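DTDP-glucose 4,6-dehydratase (Klebsiella pneumoniae, PDB 5U4Q) probably catalyses the NAD-dependent dehydration of dTDP-glucose to its 4-keto-6-deoxy product, as other members of the epimerase/dehydratase family do. Local coordinates at residues F181-G186 with R218-I223. Sequence-based numbering, arbitrary orientation.
Sequences FFTVYG and RDFTYI. With NAD (nicotinamide-adenine-dinucleotide), chain C.
With its CG2 methyl anti to the backbone N and OG1 anti to the carbonyl carbon (chi1 -62°), Thr183 turns the methyl over one face of the Phe220 ring and the hydroxyl to Arg218. The methyl carbon CG2 lies 3.8 Å from the centroid of the Phe220 ring, a CH-pi contact. Arg218 NH1 donates a hydrogen bond to Thr183 OG1 at 3.0 Å, with the oxygen nearly in the guanidinium plane, while CE1 of Phe220 sits over one guanidinium face. Tyr185 places CG between its backbone N and carbonyl carbon (chi1 78°), which lays the ring against the neighbouring strand: CA of Tyr222 covers its face, and the edge of the Tyr222 ring meets that face too, with planes at 71°. Strands 183-185 and 220-222 are parallel neighbours in the extended Rossmann sheet of this NAD-dependent epimerase/dehydratase family. The ladder runs from Thr183 N to Asp219 O (3.0 Å), through Thr221 N to Thr183 O and Tyr185 N to Thr221 O, to Ile223 N and Tyr185 O (2.8 Å), where helix 223-234 begins with Tyr222 as N-cap. Val184 faces the other side of the sheet, its CG1 3.8 Å from Ile223 CD1, beside Phe14 and Ile15 of helix 14-25. Its backbone N donates to the nicotinamide carboxamide oxygen O7N of NAD at 2.8 Å, one of several bonds that hold the cofactor. A water links the two segments by bridging Thr183 O, Thr221 OG1 and OD1 of Asp219, which also accepts from the backbone N of Asn265.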
loop_
_atom_site.group_PDB
_atom_site.type_symbol
_atom_site.label_atom_id
_atom_site.label_comp_id
_atom_site.label_asym_id
_atom_site.label_seq_id
_atom_site.Cartn_x
_atom_site.Cartn_y
_atom_site.Cartn_z
ATOM N N PHE A 181 3.687 2.843 15.292
ATOM C CA PHE A 181 3.428 2.332 16.632
ATOM C C PHE A 181 3.978 0.911 16.783
ATOM O O PHE A 181 4.008 0.124 15.841
ATOM C CB PHE A 181 1.926 2.289 16.893
ATOM C CG PHE A 181 1.288 3.650 17.100
ATOM C CD1 PHE A 181 1.349 4.293 18.331
ATOM C CD2 PHE A 181 0.622 4.285 16.070
ATOM C CE1 PHE A 181 0.753 5.536 18.518
ATOM C CE2 PHE A 181 0.014 5.511 16.254
ATOM C CZ PHE A 181 0.086 6.156 17.475
ATOM N N PHE A 182 4.415 0.599 18.000
ATOM C CA PHE A 182 4.899 -0.727 18.368
ATOM C C PHE A 182 3.762 -1.394 19.174
ATOM O O PHE A 182 2.778 -1.816 18.569
ATOM C CB PHE A 182 6.268 -0.576 19.059
ATOM C CG PHE A 182 7.372 -0.296 18.069
ATOM C CD1 PHE A 182 7.438 0.918 17.397
ATOM C CD2 PHE A 182 8.296 -1.298 17.747
ATOM C CE1 PHE A 182 8.418 1.145 16.446
ATOM C CE2 PHE A 182 9.283 -1.083 16.806
ATOM C CZ PHE A 182 9.336 0.138 16.140
ATOM N N THR A 183 3.864 -1.493 20.488
ATOM C CA THR A 183 2.739 -1.968 21.294
ATOM C C THR A 183 2.419 -0.920 22.363
ATOM O O THR A 183 3.304 -0.394 23.029
ATOM C CB THR A 183 3.091 -3.310 21.926
ATOM O OG1 THR A 183 3.331 -4.254 20.869
ATOM C CG2 THR A 183 1.967 -3.826 22.826
ATOM N N VAL A 184 1.130 -0.632 22.507
ATOM C CA VAL A 184 0.636 0.333 23.484
ATOM C C VAL A 184 -0.201 -0.439 24.511
ATOM O O VAL A 184 -0.842 -1.407 24.171
ATOM C CB VAL A 184 -0.189 1.435 22.797
ATOM C CG1 VAL A 184 -0.635 2.482 23.811
ATOM C CG2 VAL A 184 0.613 2.060 21.664
ATOM N N TYR A 185 -0.177 -0.008 25.772
ATOM C CA TYR A 185 -0.937 -0.693 26.816
ATOM C C TYR A 185 -1.487 0.284 27.856
ATOM O O TYR A 185 -0.981 1.391 28.036
ATOM C CB TYR A 185 -0.069 -1.764 27.505
ATOM C CG TYR A 185 0.930 -1.239 28.514
ATOM C CD1 TYR A 185 2.175 -0.745 28.115
ATOM C CD2 TYR A 185 0.652 -1.286 29.884
ATOM C CE1 TYR A 185 3.074 -0.263 29.039
ATOM C CE2 TYR A 185 1.554 -0.829 30.813
ATOM C CZ TYR A 185 2.781 -0.336 30.407
ATOM O OH TYR A 185 3.696 0.146 31.335
ATOM N N GLY A 186 -2.537 -0.140 28.532
ATOM C CA GLY A 186 -3.090 0.640 29.623
ATOM C C GLY A 186 -4.578 0.587 29.768
ATOM O O GLY A 186 -5.268 -0.156 29.058
ATOM N N ARG A 218 9.975 -6.760 24.261
ATOM C CA ARG A 218 8.854 -6.152 23.561
ATOM C C ARG A 218 8.864 -4.643 23.829
ATOM O O ARG A 218 9.239 -4.185 24.911
ATOM C CB ARG A 218 7.524 -6.773 23.995
ATOM C CG ARG A 218 7.250 -8.196 23.479
ATOM C CD ARG A 218 6.857 -8.232 22.001
ATOM N NE ARG A 218 5.628 -7.478 21.689
ATOM C CZ ARG A 218 4.374 -7.929 21.824
ATOM N NH1 ARG A 218 3.339 -7.136 21.507
ATOM N NH2 ARG A 218 4.127 -9.150 22.297
ATOM N N ASP A 219 8.450 -3.886 22.826
ATOM C CA ASP A 219 8.408 -2.455 22.908
ATOM C C ASP A 219 6.965 -2.119 23.322
ATOM O O ASP A 219 6.066 -2.089 22.486
ATOM C CB ASP A 219 8.769 -1.888 21.530
ATOM C CG ASP A 219 9.012 -0.424 21.543
ATOM O OD1 ASP A 219 8.226 0.335 22.153
ATOM O OD2 ASP A 219 10.008 0.001 20.918
ATOM N N PHE A 220 6.750 -1.967 24.633
ATOM C CA PHE A 220 5.461 -1.625 25.219
ATOM C C PHE A 220 5.554 -0.195 25.770
ATOM O O PHE A 220 6.440 0.110 26.585
ATOM C CB PHE A 220 5.133 -2.562 26.415
ATOM C CG PHE A 220 4.448 -3.867 26.065
ATOM C CD1 PHE A 220 4.829 -4.633 24.982
ATOM C CD2 PHE A 220 3.483 -4.392 26.928
ATOM C CE1 PHE A 220 4.216 -5.864 24.728
ATOM C CE2 PHE A 220 2.866 -5.614 26.680
ATOM C CZ PHE A 220 3.245 -6.358 25.590
ATOM N N THR A 221 4.622 0.666 25.365
ATOM C CA THR A 221 4.567 2.028 25.861
ATOM C C THR A 221 3.231 2.280 26.521
ATOM O O THR A 221 2.193 1.942 25.960
ATOM C CB THR A 221 4.761 3.077 24.750
ATOM O OG1 THR A 221 5.959 2.816 24.054
ATOM C CG2 THR A 221 4.846 4.467 25.331
ATOM N N TYR A 222 3.278 2.850 27.728
ATOM C CA TYR A 222 2.055 3.194 28.454
ATOM C C TYR A 222 1.237 4.257 27.697
ATOM O O TYR A 222 1.796 5.221 27.150
ATOM C CB TYR A 222 2.384 3.625 29.882
ATOM C CG TYR A 222 1.154 3.836 30.714
ATOM C CD1 TYR A 222 0.377 2.748 31.109
ATOM C CD2 TYR A 222 0.742 5.103 31.098
ATOM C CE1 TYR A 222 -0.776 2.913 31.850
ATOM C CE2 TYR A 222 -0.402 5.270 31.853
ATOM C CZ TYR A 222 -1.176 4.179 32.201
ATOM O OH TYR A 222 -2.338 4.359 32.961
ATOM N N ILE A 223 -0.070 4.053 27.689
ATOM C CA ILE A 223 -0.967 4.926 26.921
ATOM C C ILE A 223 -0.775 6.417 27.192
ATOM O O ILE A 223 -0.742 7.193 26.249
ATOM C CB ILE A 223 -2.456 4.485 27.091
ATOM C CG1 ILE A 223 -3.380 5.338 26.215
ATOM C CG2 ILE A 223 -2.902 4.511 28.545
ATOM C CD1 ILE A 223 -3.149 5.216 24.717
HETATM P PA NAD C . -8.793 -0.313 18.321
HETATM O O1A NAD C . -9.078 -0.287 19.773
HETATM O O2A NAD C . -9.250 -1.476 17.463
HETATM O O5B NAD C . -9.343 1.074 17.699
HETATM C C5B NAD C . -9.572 1.303 16.314
HETATM C C4B NAD C . -11.008 1.771 16.148
HETATM O O4B NAD C . -11.181 1.922 14.727
HETATM C C3B NAD C . -12.040 0.769 16.646
HETATM O O3B NAD C . -12.881 1.258 17.702
HETATM C C2B NAD C . -12.807 0.413 15.372
HETATM O O2B NAD C . -14.217 0.218 15.593
HETATM C C1B NAD C . -12.498 1.554 14.406
HETATM N N9A NAD C . -12.588 1.165 12.988
HETATM C C8A NAD C . -12.000 0.101 12.396
HETATM N N7A NAD C . -12.326 0.049 11.102
HETATM C C5A NAD C . -13.118 1.103 10.849
HETATM C C6A NAD C . -13.847 1.606 9.666
HETATM N N6A NAD C . -13.773 1.005 8.487
HETATM N N1A NAD C . -14.572 2.711 9.844
HETATM C C2A NAD C . -14.684 3.347 11.019
HETATM N N3A NAD C . -14.072 2.930 12.146
HETATM C C4A NAD C . -13.290 1.819 12.089
HETATM O O3 NAD C . -7.210 -0.226 18.025
HETATM P PN NAD C . -6.125 0.825 18.583
HETATM O O1N NAD C . -6.736 1.959 19.296
HETATM O O2N NAD C . -5.050 -0.061 19.211
HETATM O O5D NAD C . -5.536 1.311 17.184
HETATM C C5D NAD C . -5.484 2.663 16.737
HETATM C C4D NAD C . -4.521 2.690 15.562
HETATM O O4D NAD C . -3.171 2.472 16.034
HETATM C C3D NAD C . -4.730 1.673 14.445
HETATM O O3D NAD C . -4.483 2.333 13.202
HETATM C C2D NAD C . -3.648 0.639 14.654
HETATM O O2D NAD C . -3.216 0.005 13.432
HETATM C C1D NAD C . -2.531 1.455 15.273
HETATM N N1N NAD C . -1.668 0.651 16.161
HETATM C C2N NAD C . -2.005 0.342 17.434
HETATM C C3N NAD C . -1.156 -0.423 18.252
HETATM C C7N NAD C . -1.469 -0.816 19.702
HETATM O O7N NAD C . -0.587 -1.348 20.393
HETATM N N7N NAD C . -2.679 -0.653 20.264
HETATM C C4N NAD C . 0.027 -0.891 17.725
HETATM C C5N NAD C . 0.355 -0.578 16.414
HETATM C C6N NAD C . -0.513 0.177 15.632
HETATM O O HOH W 1 5.589 0.849 22.193
HETATM O O HOH W 2 6.435 -4.352 19.877
#